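Local coordinates for thioredoxin-like protein (Klebsiella pneumoniae subsp. pneumoniae MGH 78578, PDB 3TY1), which probably binds carbohydrate and belongs to the aldose 1-epimerase-like proteins with a galactose mutarotase-type supersandwich fold, at residues A[256-261]-A[299-304]. Sequence-based numbering, arbitrary orientation.
Sequences FDEMVF and TLWKNT
Met-259 and Phe-261 pair with Lys-302 and Leu-300 in an antiparallel beta ladder, a worked example of how two paired strands of a galactose mutarotase-like supersandwich send their side chains alternately to two faces. Four backbone hydrogen bonds hold the ladder, two at each hydrogen-bonded pair; Lys-302 N reaches Met-259 O at 2.8 Å. Between the two hydrogen-bonded pairs lies the non-hydrogen-bonded pair of Val-260 and Trp-301, where the CA of Val-260 turns a C-H toward Leu-300 O at 3.3 Å. Strand 297-304 is flanked on its other edge by strand 311-318, and strand 259-265 pairs on its far edge with strand 231-234, so the contact lies inside the sheet.

Apolar contacts divide by face. On one, the Val-260 methyl CG2 meets the edge of the indole at Trp-301 CD1, while CG1, anti to the backbone N (chi1 175°), presses tightly on Thr-299 CG2 at 3.5 Å. On the other, Lys-302 CD rests at the edge of the Phe-261 ring, 3.7 Å from CE2; the lysine chain then bends at chi3 (84°) and carries NZ away to the carbonyls of Trp-246 and Thr-248.

Two oxygens approach the Phe-256 ring where the ladder ends: Thr-304 OG1 sits over one face, offset toward the rim, and Lys-302 O lies in the ring plane at its edge, 3.3 Å from CE2.

Polar side chains gather at the loop end of the ladder. Lys-171 of the second subunit forms salt bridges with Asp-257 OD1 and Glu-258 OE1 and a hydrogen bond with Asn-303 OD1; its charge probably offsets the repulsion between Glu-258 OE1 and Asn-303 OD1, two acceptors 3.5 Å apart. A water links Asn-303 ND2 to Asp-257 O. Trp-301 NE1 donates to Glu-258 OE1 at 3.0 Å, arriving from above the carboxylate, 71° out of its plane.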
ATOM      1  N   PHE A 256      17.162  -7.537  27.486  1.00 40.28           N
ATOM      2  CA  PHE A 256      16.314  -8.645  27.884  1.00 40.72           C
ATOM      3  C   PHE A 256      15.595  -9.215  26.669  1.00 41.08           C
ATOM      4  O   PHE A 256      15.441 -10.432  26.543  1.00 38.50           O
ATOM      5  CB  PHE A 256      15.290  -8.142  28.886  1.00 40.49           C
ATOM      6  CG  PHE A 256      14.414  -9.224  29.442  1.00 39.83           C
ATOM      7  CD1 PHE A 256      14.838  -9.980  30.520  1.00 46.94           C
ATOM      8  CD2 PHE A 256      13.178  -9.489  28.874  1.00 43.12           C
ATOM      9  CE1 PHE A 256      14.049 -10.990  31.032  1.00 48.04           C
ATOM     10  CE2 PHE A 256      12.376 -10.493  29.379  1.00 40.64           C
ATOM     11  CZ  PHE A 256      12.805 -11.238  30.476  1.00 48.06           C
ATOM     12  N   ASP A 257      15.140  -8.303  25.796  1.00 38.89           N
ATOM     13  CA  ASP A 257      14.294  -8.619  24.657  1.00 38.76           C
ATOM     14  C   ASP A 257      12.936  -9.146  25.139  1.00 37.88           C
ATOM     15  O   ASP A 257      12.067  -8.363  25.483  1.00 38.10           O
ATOM     16  CB  ASP A 257      14.946  -9.579  23.638  1.00 41.18           C
ATOM     17  CG  ASP A 257      14.077  -9.745  22.357  1.00 38.94           C
ATOM     18  OD1 ASP A 257      13.520  -8.739  21.857  1.00 42.70           O
ATOM     19  OD2 ASP A 257      13.953 -10.853  21.840  1.00 51.71           O
ATOM     20  N   GLU A 258      12.759 -10.461  25.175  1.00 39.61           N
ATOM     21  CA  GLU A 258      11.517 -11.060  25.647  1.00 37.64           C
ATOM     22  C   GLU A 258      11.699 -12.502  26.070  1.00 38.21           C
ATOM     23  O   GLU A 258      12.643 -13.195  25.627  1.00 39.00           O
ATOM     24  CB  GLU A 258      10.445 -11.012  24.543  1.00 37.92           C
ATOM     25  CG  GLU A 258      10.766 -11.850  23.312  1.00 37.34           C
ATOM     26  CD  GLU A 258       9.739 -11.741  22.213  1.00 44.93           C
ATOM     27  OE1 GLU A 258       9.290 -10.608  21.917  1.00 39.09           O
ATOM     28  OE2 GLU A 258       9.417 -12.786  21.607  1.00 43.10           O
HETATM   29  N   MSE A 259      10.789 -12.952  26.927  1.00 33.35           N
HETATM   30  CA  MSE A 259      10.674 -14.397  27.220  1.00 38.25           C
HETATM   31  C   MSE A 259       9.188 -14.721  27.096  1.00 35.43           C
HETATM   32  O   MSE A 259       8.331 -13.993  27.621  1.00 33.81           O
HETATM   33  CB  MSE A 259      11.255 -14.762  28.589  1.00 33.51           C
HETATM   34  CG  MSE A 259      12.730 -14.652  28.628  1.00 41.62           C
HETATM   35 SE   MSE A 259      13.455 -15.218  30.312  0.75 40.08          SE
HETATM   36  CE  MSE A 259      15.333 -14.918  29.873  1.00 44.09           C
ATOM     37  N   VAL A 260       8.893 -15.748  26.316  1.00 35.40           N
ATOM     38  CA  VAL A 260       7.525 -16.155  26.079  1.00 35.54           C
ATOM     39  C   VAL A 260       7.329 -17.542  26.662  1.00 37.29           C
ATOM     40  O   VAL A 260       8.265 -18.331  26.621  1.00 37.72           O
ATOM     41  CB  VAL A 260       7.213 -16.144  24.583  1.00 34.73           C
ATOM     42  CG1 VAL A 260       5.814 -16.695  24.333  1.00 33.13           C
ATOM     43  CG2 VAL A 260       7.325 -14.690  24.071  1.00 36.49           C
ATOM     44  N   PHE A 261       6.127 -17.795  27.221  1.00 35.94           N
ATOM     45  CA  PHE A 261       5.774 -19.078  27.819  1.00 38.98           C
ATOM     46  C   PHE A 261       4.439 -19.535  27.279  1.00 40.08           C
ATOM     47  O   PHE A 261       3.479 -18.723  27.093  1.00 38.61           O
ATOM     48  CB  PHE A 261       5.760 -18.984  29.349  1.00 40.55           C
ATOM     49  CG  PHE A 261       7.091 -18.562  29.920  1.00 41.70           C
ATOM     50  CD1 PHE A 261       8.088 -19.505  30.156  1.00 42.05           C
ATOM     51  CD2 PHE A 261       7.372 -17.225  30.154  1.00 40.08           C
ATOM     52  CE1 PHE A 261       9.341 -19.114  30.636  1.00 41.73           C
ATOM     53  CE2 PHE A 261       8.615 -16.829  30.643  1.00 38.41           C
ATOM     54  CZ  PHE A 261       9.590 -17.780  30.897  1.00 45.59           C
ATOM     55  N   THR A 299      -0.804 -17.719  25.939  1.00 32.71           N
ATOM     56  CA  THR A 299       0.595 -17.309  25.786  1.00 35.02           C
ATOM     57  C   THR A 299       0.857 -16.143  26.711  1.00 35.85           C
ATOM     58  O   THR A 299       0.031 -15.209  26.806  1.00 32.92           O
ATOM     59  CB  THR A 299       0.891 -16.888  24.316  1.00 34.43           C
ATOM     60  OG1 THR A 299       0.681 -18.004  23.453  1.00 39.78           O
ATOM     61  CG2 THR A 299       2.338 -16.348  24.143  1.00 35.53           C
ATOM     62  N   LEU A 300       1.997 -16.201  27.389  1.00 34.74           N
ATOM     63  CA  LEU A 300       2.464 -15.148  28.277  1.00 34.45           C
ATOM     64  C   LEU A 300       3.705 -14.563  27.600  1.00 34.50           C
ATOM     65  O   LEU A 300       4.693 -15.264  27.402  1.00 33.01           O
ATOM     66  CB  LEU A 300       2.832 -15.760  29.636  1.00 34.00           C
ATOM     67  CG  LEU A 300       3.455 -14.828  30.690  1.00 39.27           C
ATOM     68  CD1 LEU A 300       2.540 -13.627  31.040  1.00 32.66           C
ATOM     69  CD2 LEU A 300       3.852 -15.604  31.947  1.00 32.58           C
ATOM     70  N   TRP A 301       3.642 -13.282  27.242  1.00 32.13           N
ATOM     71  CA  TRP A 301       4.722 -12.583  26.573  1.00 32.99           C
ATOM     72  C   TRP A 301       5.287 -11.630  27.620  1.00 31.26           C
ATOM     73  O   TRP A 301       4.580 -10.748  28.058  1.00 30.84           O
ATOM     74  CB  TRP A 301       4.156 -11.826  25.330  1.00 28.97           C
ATOM     75  CG  TRP A 301       5.085 -10.905  24.647  1.00 32.57           C
ATOM     76  CD1 TRP A 301       6.377 -11.161  24.283  1.00 32.39           C
ATOM     77  CD2 TRP A 301       4.803  -9.563  24.218  1.00 28.05           C
ATOM     78  NE1 TRP A 301       6.915 -10.057  23.659  1.00 30.98           N
ATOM     79  CE2 TRP A 301       5.964  -9.078  23.576  1.00 32.95           C
ATOM     80  CE3 TRP A 301       3.664  -8.739  24.272  1.00 32.32           C
ATOM     81  CZ2 TRP A 301       6.048  -7.770  23.055  1.00 29.69           C
ATOM     82  CZ3 TRP A 301       3.725  -7.460  23.706  1.00 27.06           C
ATOM     83  CH2 TRP A 301       4.924  -6.995  23.110  1.00 26.30           C
ATOM     84  N   LYS A 302       6.524 -11.868  28.064  1.00 31.83           N
ATOM     85  CA  LYS A 302       7.168 -11.036  29.082  1.00 31.44           C
ATOM     86  C   LYS A 302       8.223 -10.214  28.353  1.00 32.47           C
ATOM     87  O   LYS A 302       9.323 -10.677  28.114  1.00 34.88           O
ATOM     88  CB  LYS A 302       7.813 -11.870  30.180  1.00 32.91           C
ATOM     89  CG  LYS A 302       6.834 -12.844  30.829  1.00 33.43           C
ATOM     90  CD  LYS A 302       7.491 -13.624  32.000  1.00 40.72           C
ATOM     91  CE  LYS A 302       7.466 -12.860  33.303  1.00 37.12           C
ATOM     92  NZ  LYS A 302       7.760 -13.773  34.480  1.00 40.38           N
ATOM     93  N   ASN A 303       7.865  -8.992  28.009  1.00 31.61           N
ATOM     94  CA  ASN A 303       8.743  -8.110  27.228  1.00 30.71           C
ATOM     95  C   ASN A 303       9.229  -7.011  28.158  1.00 31.89           C
ATOM     96  O   ASN A 303       8.899  -5.831  27.969  1.00 30.40           O
ATOM     97  CB  ASN A 303       7.984  -7.592  25.991  1.00 30.55           C
ATOM     98  CG  ASN A 303       8.917  -7.066  24.894  1.00 33.48           C
ATOM     99  OD1 ASN A 303       9.188  -7.762  23.937  1.00 34.97           O
ATOM    100  ND2 ASN A 303       9.442  -5.849  25.063  1.00 29.46           N
ATOM    101  N   THR A 304      10.023  -7.412  29.158  1.00 30.95           N
ATOM    102  CA  THR A 304      10.475  -6.490  30.203  1.00 33.83           C
ATOM    103  C   THR A 304      11.821  -5.855  29.845  1.00 33.87           C
ATOM    104  O   THR A 304      12.767  -5.865  30.634  1.00 35.01           O
ATOM    105  CB  THR A 304      10.472  -7.163  31.573  1.00 36.06           C
ATOM    106  OG1 THR A 304      11.204  -8.392  31.480  1.00 32.57           O
ATOM    107  CG2 THR A 304       9.019  -7.431  31.987  1.00 33.83           C
TER
HETATM  108  O   HOH W   1      11.856  -6.001  23.404  1.00 44.05           O